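Local coordinates for protein AGR_C_1268p (Agrobacterium tumefaciens str. C58, PDB 2GHS) that probably acts as a metal-dependent gluconolactonase of the SMP-30/regucalcin family, a beta-propeller enzyme that binds one divalent cation per subunit, at residues T55-P58 with A59-T62; N303-G307 with L308-L312; W65-I68 with L69-E72. All blocks are in the same frame, centred on the assembly; numbering follows the deposited sequence.

Contact 1: T55-P58 with A59-T62; sequences TFDP and ASGT
D57 and S60 meet over one side of a tight beta hairpin, while the ring of F56 lies against the backbone of G61 and T62 from the other face of strand 51-57. The carboxylate of D57 reaches forward over the turn because CG stands anti to the backbone N (chi1 -174°). Its OD1 receives a weak bond from A59 N (3.0 Å) and also forms a salt bridge with K97 on strand 92-99. The second oxygen, OD2, is joined to S60 OG through a water 2.7 Å from OD2, and the same S60 hydroxyl bonds directly to T62 OG1 (3.0 Å). The hairpin is closed by a G1 beta bulge, in which G61 and T62 both face D57. D57 N binds T62 O nearly straight (2.8 Å, 176°), and T62 N returns to D57 O, which takes a further weak bond from G61 N. G61 has positive phi, the conformation this bulge position requires. F56 brings CD1 to 3.4 Å from T62 O and CE1 to 3.6 Å from G61 C, both meeting the ring obliquely; the same ring also packs on L78 and F320.

Contact 2: N303-G307 with L308-L312; sequences NPQHG and LTFEL
The edge of the F310 ring meets a backbone oxygen: CZ lies 3.4 Å from Q305 O, which sits near the ring plane. That oxygen has a second role, for it accepts the hydrogen bond from L308 N (3.2 Å, 166°), with the donor above the carbonyl plane. CG of L308 stands anti to the carbonyl carbon (chi1 -83°), which turns the branch back over the same peptide, CB 3.5 Å from Q305 O and CD2 3.9 Å from Q305 CG. The Q305 chain, extended beyond CG, passes obliquely over this leucine and carries its amide toward F310, NE2 to CE1 4.1 Å, with the amide plane almost perpendicular to the ring (86°). Two overlapping beta turns produce this path between helix 297-302 and strand 309-311. The first, type I from N303 to H306, contains an Asx turn in which Q305 N donates to N303 OD1 (2.9 Å). The second, type II from Q305 to L308, places G307 at backbone angles where a side chain would be jammed against the preceding carbonyl oxygen. On the first turn, N303 ND2 lies over the centre of the H306 ring, 3.8 Å above its plane, and bonds to P269 O. A water lies between G307 O and T309 OG1, 2.8 Å from the latter, and bridges them at the start of the strand. V42, on the neighbouring strand 41-44 of this four-stranded antiparallel sheet, packs against Q305, L308 and F310, and R292 NE donates a hydrogen bond to H306 O.

Contact 3: W65-I68 with L69-E72; sequences WFNI and LERE
N67 carries CG anti to its own N (chi1 -168°), whereas E72 turns CG anti to the carbonyl carbon (chi1 -62°) and then runs extended; the two side chains thereby lie alongside each other, pointing the same way. N67 ND2 donates to E72 OE1 (3.0 Å). The acceptor lies in the plane of the amide, but the carboxylate is met from above its own plane, the two groups being turned 60° apart. H74 NE2 also bonds E72 OE1, while N67 OD1 accepts from L50 N, so both ends of the amide are engaged and its rotation is fixed. E70 flanks the amide from the turn, its CG 3.6 Å from N67 ND2. The backbone that carries these groups is a hairpin between strands 62-67 and 72-77, closed by a G1 beta bulge in which R71 and E72 both face N67. N67 N binds E72 O (3.0 Å), and a long, weak bond returns from E72 N to N67 O. R71, with positive phi in the bulge, donates its N to I68 O (3.1 Å). The side chain of I68 leaves the 69-72 segment and packs against E52, R135 and N137, residues predicted to bind the metal or substrate.

In the fold
Contacts 1 and 3 are successive hairpins of one four-stranded antiparallel sheet: residues 55-62 join strand 51-57 to strand 62-67; residues 65-72 join strand 62-67 to strand 72-77. Because strand 62-67 runs between them, their centres stand about 19 Å apart at opposite ends of it. Contact 2 comes later in the chain and enters a different antiparallel sheet through strand 309-311, its centre about 16 Å from that of contact 3 and about 21 Å from contact 1. It touches contact 3, where T309 OG1 packs on W65 CZ2 at 3.8 Å, consistent with adjoining blades of a beta-propeller. Contact 3 borders the predicted metal and substrate residues, whereas contact 1 lies at the blade's far end.

Contact 1: T55-P58 with A59-T62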
loop_
_atom_site.group_PDB
_atom_site.type_symbol
_atom_site.label_atom_id
_atom_site.label_comp_id
_atom_site.label_asym_id
_atom_site.label_seq_id
_atom_site.Cartn_x
_atom_site.Cartn_y
_atom_site.Cartn_z
ATOM N N THR A 55 -2.714 -6.720 -0.414
ATOM C CA THR A 55 -3.127 -7.129 0.927
ATOM C C THR A 55 -3.456 -8.620 0.886
ATOM O O THR A 55 -3.518 -9.219 -0.202
ATOM C CB THR A 55 -4.323 -6.240 1.434
ATOM O OG1 THR A 55 -4.613 -6.537 2.805
ATOM C CG2 THR A 55 -5.558 -6.444 0.609
ATOM N N PHE A 56 -3.568 -9.254 2.048
ATOM C CA PHE A 56 -3.736 -10.691 2.099
ATOM C C PHE A 56 -4.966 -10.993 2.959
ATOM O O PHE A 56 -5.170 -10.370 4.021
ATOM C CB PHE A 56 -2.528 -11.350 2.766
ATOM C CG PHE A 56 -2.543 -12.866 2.732
ATOM C CD1 PHE A 56 -2.443 -13.574 1.545
ATOM C CD2 PHE A 56 -2.585 -13.556 3.907
ATOM C CE1 PHE A 56 -2.452 -14.955 1.566
ATOM C CE2 PHE A 56 -2.560 -14.928 3.918
ATOM C CZ PHE A 56 -2.496 -15.611 2.756
ATOM N N ASP A 57 -5.771 -11.931 2.473
ATOM C CA ASP A 57 -6.902 -12.532 3.230
ATOM C C ASP A 57 -6.531 -13.912 3.754
ATOM O O ASP A 57 -6.539 -14.879 2.998
ATOM C CB ASP A 57 -8.150 -12.613 2.317
ATOM C CG ASP A 57 -9.409 -13.089 3.048
ATOM O OD1 ASP A 57 -9.308 -13.635 4.175
ATOM O OD2 ASP A 57 -10.526 -12.913 2.483
ATOM N N PRO A 58 -6.215 -14.019 5.047
ATOM C CA PRO A 58 -5.791 -15.275 5.623
ATOM C C PRO A 58 -6.867 -16.373 5.621
ATOM O O PRO A 58 -6.544 -17.544 5.564
ATOM C CB PRO A 58 -5.363 -14.881 7.043
ATOM C CG PRO A 58 -6.093 -13.684 7.343
ATOM C CD PRO A 58 -6.259 -12.945 6.054
ATOM N N ALA A 59 -8.140 -15.979 5.651
ATOM C CA ALA A 59 -9.215 -16.936 5.686
ATOM C C ALA A 59 -9.354 -17.720 4.379
ATOM O O ALA A 59 -9.659 -18.902 4.411
ATOM C CB ALA A 59 -10.510 -16.235 6.061
ATOM N N SER A 60 -9.090 -17.078 3.243
ATOM C CA SER A 60 -9.125 -17.758 1.958
ATOM C C SER A 60 -7.738 -18.070 1.389
ATOM O O SER A 60 -7.651 -18.731 0.348
ATOM C CB SER A 60 -9.871 -16.895 0.951
ATOM O OG SER A 60 -9.153 -15.729 0.708
ATOM N N GLY A 61 -6.678 -17.552 2.021
ATOM C CA GLY A 61 -5.300 -17.735 1.559
ATOM C C GLY A 61 -5.071 -17.049 0.235
ATOM O O GLY A 61 -4.379 -17.564 -0.640
ATOM N N THR A 62 -5.615 -15.848 0.119
ATOM C CA THR A 62 -5.633 -15.101 -1.153
ATOM C C THR A 62 -4.978 -13.692 -1.020
ATOM O O THR A 62 -5.294 -12.940 -0.103
ATOM C CB THR A 62 -7.083 -14.946 -1.662
ATOM O OG1 THR A 62 -7.669 -16.242 -1.834
ATOM C CG2 THR A 62 -7.119 -14.238 -2.984
HETATM O O HOH W 1 -10.262 -13.286 -0.169
#

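Contact 2: N303-G307 with L308-L312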
loop_
_atom_site.group_PDB
_atom_site.type_symbol
_atom_site.label_atom_id
_atom_site.label_comp_id
_atom_site.label_asym_id
_atom_site.label_seq_id
_atom_site.Cartn_x
_atom_site.Cartn_y
_atom_site.Cartn_z
ATOM N N ASN A 303 15.036 -5.216 -18.862
ATOM C CA ASN A 303 14.614 -5.853 -17.618
ATOM C C ASN A 303 13.126 -6.181 -17.693
ATOM O O ASN A 303 12.273 -5.383 -17.269
ATOM C CB ASN A 303 14.888 -4.962 -16.394
ATOM C CG ASN A 303 14.444 -5.618 -15.094
ATOM O OD1 ASN A 303 13.983 -6.753 -15.102
ATOM N ND2 ASN A 303 14.603 -4.912 -13.979
ATOM N N PRO A 304 12.807 -7.365 -18.224
ATOM C CA PRO A 304 11.420 -7.752 -18.367
ATOM C C PRO A 304 10.715 -7.998 -17.040
ATOM O O PRO A 304 9.502 -8.158 -17.020
ATOM C CB PRO A 304 11.515 -9.063 -19.165
ATOM C CG PRO A 304 12.848 -9.012 -19.796
ATOM C CD PRO A 304 13.699 -8.405 -18.753
ATOM N N GLN A 305 11.455 -8.009 -15.932
ATOM C CA GLN A 305 10.805 -8.189 -14.648
ATOM C C GLN A 305 10.218 -6.914 -14.046
ATOM O O GLN A 305 9.589 -6.965 -12.989
ATOM C CB GLN A 305 11.732 -8.885 -13.669
ATOM C CG GLN A 305 12.156 -10.265 -14.162
ATOM C CD GLN A 305 12.832 -11.045 -13.071
ATOM O OE1 GLN A 305 13.998 -10.809 -12.782
ATOM N NE2 GLN A 305 12.118 -11.984 -12.466
ATOM N N HIS A 306 10.365 -5.779 -14.722
ATOM C CA HIS A 306 9.665 -4.575 -14.284
ATOM C C HIS A 306 8.193 -4.883 -14.238
ATOM O O HIS A 306 7.640 -5.410 -15.203
ATOM C CB HIS A 306 9.840 -3.419 -15.268
ATOM C CG HIS A 306 11.175 -2.729 -15.220
ATOM N ND1 HIS A 306 11.661 -2.122 -14.079
ATOM C CD2 HIS A 306 12.082 -2.486 -16.192
ATOM C CE1 HIS A 306 12.809 -1.539 -14.361
ATOM N NE2 HIS A 306 13.101 -1.764 -15.627
ATOM N N GLY A 307 7.546 -4.515 -13.151
ATOM C CA GLY A 307 6.081 -4.641 -13.036
ATOM C C GLY A 307 5.557 -5.948 -12.455
ATOM O O GLY A 307 4.370 -6.061 -12.115
ATOM N N LEU A 308 6.443 -6.925 -12.298
ATOM C CA LEU A 308 6.054 -8.206 -11.733
ATOM C C LEU A 308 5.835 -8.084 -10.220
ATOM O O LEU A 308 6.202 -7.103 -9.589
ATOM C CB LEU A 308 7.136 -9.257 -12.065
ATOM C CG LEU A 308 7.051 -9.923 -13.432
ATOM C CD1 LEU A 308 6.809 -8.940 -14.543
ATOM C CD2 LEU A 308 8.283 -10.868 -13.716
ATOM N N THR A 309 5.192 -9.107 -9.649
ATOM C CA THR A 309 4.889 -9.188 -8.228
ATOM C C THR A 309 5.734 -10.323 -7.672
ATOM O O THR A 309 5.734 -11.454 -8.210
ATOM C CB THR A 309 3.376 -9.434 -8.036
ATOM O OG1 THR A 309 2.632 -8.356 -8.648
ATOM C CG2 THR A 309 2.985 -9.551 -6.606
ATOM N N PHE A 310 6.485 -10.010 -6.631
ATOM C CA PHE A 310 7.501 -10.895 -6.066
ATOM C C PHE A 310 7.215 -11.310 -4.626
ATOM O O PHE A 310 6.404 -10.718 -3.959
ATOM C CB PHE A 310 8.856 -10.191 -6.069
ATOM C CG PHE A 310 9.222 -9.586 -7.387
ATOM C CD1 PHE A 310 9.789 -10.358 -8.409
ATOM C CD2 PHE A 310 9.002 -8.218 -7.638
ATOM C CE1 PHE A 310 10.070 -9.782 -9.674
ATOM C CE2 PHE A 310 9.317 -7.651 -8.889
ATOM C CZ PHE A 310 9.812 -8.425 -9.903
ATOM N N GLU A 311 7.903 -12.331 -4.171
ATOM C CA GLU A 311 8.021 -12.655 -2.741
ATOM C C GLU A 311 9.495 -12.678 -2.381
ATOM O O GLU A 311 10.306 -13.308 -3.071
ATOM C CB GLU A 311 7.400 -14.024 -2.486
ATOM C CG GLU A 311 7.312 -14.472 -1.064
ATOM C CD GLU A 311 6.843 -15.912 -1.011
ATOM O OE1 GLU A 311 5.647 -16.167 -1.130
ATOM O OE2 GLU A 311 7.678 -16.831 -0.898
ATOM N N LEU A 312 9.869 -12.064 -1.265
ATOM C CA LEU A 312 11.273 -12.092 -0.846
ATOM C C LEU A 312 11.667 -13.493 -0.345
ATOM O O LEU A 312 10.780 -14.285 0.034
ATOM C CB LEU A 312 11.499 -11.080 0.280
ATOM C CG LEU A 312 11.322 -9.590 -0.019
ATOM C CD1 LEU A 312 11.829 -8.752 1.151
ATOM C CD2 LEU A 312 12.073 -9.216 -1.269
HETATM O O HOH W 2 3.253 -5.683 -9.272
#

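Contact 3: W65-I68 with L69-E72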
loop_
_atom_site.group_PDB
_atom_site.type_symbol
_atom_site.label_atom_id
_atom_site.label_comp_id
_atom_site.label_asym_id
_atom_site.label_seq_id
_atom_site.Cartn_x
_atom_site.Cartn_y
_atom_site.Cartn_z
ATOM N N TRP A 65 -4.325 -7.320 -5.067
ATOM C CA TRP A 65 -3.668 -6.028 -5.339
ATOM C C TRP A 65 -4.346 -5.357 -6.514
ATOM O O TRP A 65 -5.246 -5.950 -7.144
ATOM C CB TRP A 65 -2.158 -6.182 -5.586
ATOM C CG TRP A 65 -1.770 -6.964 -6.775
ATOM C CD1 TRP A 65 -1.570 -6.488 -8.046
ATOM C CD2 TRP A 65 -1.482 -8.358 -6.815
ATOM N NE1 TRP A 65 -1.190 -7.518 -8.867
ATOM C CE2 TRP A 65 -1.122 -8.674 -8.132
ATOM C CE3 TRP A 65 -1.502 -9.378 -5.850
ATOM C CZ2 TRP A 65 -0.807 -9.963 -8.528
ATOM C CZ3 TRP A 65 -1.166 -10.672 -6.243
ATOM C CH2 TRP A 65 -0.836 -10.942 -7.575
ATOM N N PHE A 66 -3.939 -4.122 -6.809
ATOM C CA PHE A 66 -4.507 -3.414 -7.911
ATOM C C PHE A 66 -3.508 -3.131 -9.019
ATOM O O PHE A 66 -2.317 -3.026 -8.793
ATOM C CB PHE A 66 -5.083 -2.060 -7.435
ATOM C CG PHE A 66 -6.188 -2.181 -6.449
ATOM C CD1 PHE A 66 -5.904 -2.244 -5.082
ATOM C CD2 PHE A 66 -7.496 -2.188 -6.868
ATOM C CE1 PHE A 66 -6.942 -2.350 -4.149
ATOM C CE2 PHE A 66 -8.532 -2.309 -5.967
ATOM C CZ PHE A 66 -8.257 -2.401 -4.604
ATOM N N ASN A 67 -4.045 -2.984 -10.223
ATOM C CA ASN A 67 -3.348 -2.343 -11.359
ATOM C C ASN A 67 -4.058 -1.019 -11.565
ATOM O O ASN A 67 -5.060 -0.966 -12.244
ATOM C CB ASN A 67 -3.401 -3.221 -12.584
ATOM C CG ASN A 67 -2.464 -2.761 -13.691
ATOM O OD1 ASN A 67 -1.683 -1.847 -13.507
ATOM N ND2 ASN A 67 -2.539 -3.424 -14.847
ATOM N N ILE A 68 -3.561 0.019 -10.890
ATOM C CA ILE A 68 -4.393 1.210 -10.631
ATOM C C ILE A 68 -4.924 1.816 -11.927
ATOM O O ILE A 68 -6.138 1.987 -12.107
ATOM C CB ILE A 68 -3.643 2.315 -9.821
ATOM C CG1 ILE A 68 -3.341 1.856 -8.405
ATOM C CG2 ILE A 68 -4.527 3.610 -9.767
ATOM C CD1 ILE A 68 -2.645 2.938 -7.595
ATOM N N LEU A 69 -4.014 2.154 -12.816
ATOM C CA LEU A 69 -4.338 2.927 -14.019
ATOM C C LEU A 69 -5.156 2.124 -15.021
ATOM O O LEU A 69 -5.839 2.701 -15.823
ATOM C CB LEU A 69 -3.053 3.430 -14.689
ATOM C CG LEU A 69 -2.119 4.259 -13.775
ATOM C CD1 LEU A 69 -0.861 4.696 -14.506
ATOM C CD2 LEU A 69 -2.857 5.470 -13.222
ATOM N N GLU A 70 -5.128 0.790 -14.934
ATOM C CA GLU A 70 -5.934 -0.063 -15.822
ATOM C C GLU A 70 -7.259 -0.549 -15.190
ATOM O O GLU A 70 -7.988 -1.365 -15.787
ATOM C CB GLU A 70 -5.124 -1.281 -16.276
ATOM C CG GLU A 70 -3.870 -0.905 -17.052
ATOM C CD GLU A 70 -4.109 -0.628 -18.534
ATOM O OE1 GLU A 70 -5.240 -0.283 -18.937
ATOM O OE2 GLU A 70 -3.135 -0.776 -19.302
ATOM N N ARG A 71 -7.549 -0.091 -13.981
ATOM C CA ARG A 71 -8.838 -0.377 -13.316
ATOM C C ARG A 71 -9.030 -1.879 -13.089
ATOM O O ARG A 71 -10.063 -2.430 -13.429
ATOM C CB ARG A 71 -10.012 0.230 -14.077
ATOM C CG ARG A 71 -9.899 1.709 -14.320
ATOM C CD ARG A 71 -11.202 2.326 -14.908
ATOM N NE ARG A 71 -11.706 1.440 -15.953
ATOM C CZ ARG A 71 -11.310 1.434 -17.214
ATOM N NH1 ARG A 71 -10.539 2.386 -17.663
ATOM N NH2 ARG A 71 -11.759 0.510 -18.054
ATOM N N GLU A 72 -7.981 -2.533 -12.596
ATOM C CA GLU A 72 -8.069 -3.997 -12.308
ATOM C C GLU A 72 -7.805 -4.322 -10.861
ATOM O O GLU A 72 -6.927 -3.729 -10.254
ATOM C CB GLU A 72 -7.051 -4.773 -13.134
ATOM C CG GLU A 72 -7.235 -4.672 -14.622
ATOM C CD GLU A 72 -6.026 -5.184 -15.405
ATOM O OE1 GLU A 72 -4.884 -5.360 -14.871
ATOM O OE2 GLU A 72 -6.249 -5.396 -16.629
#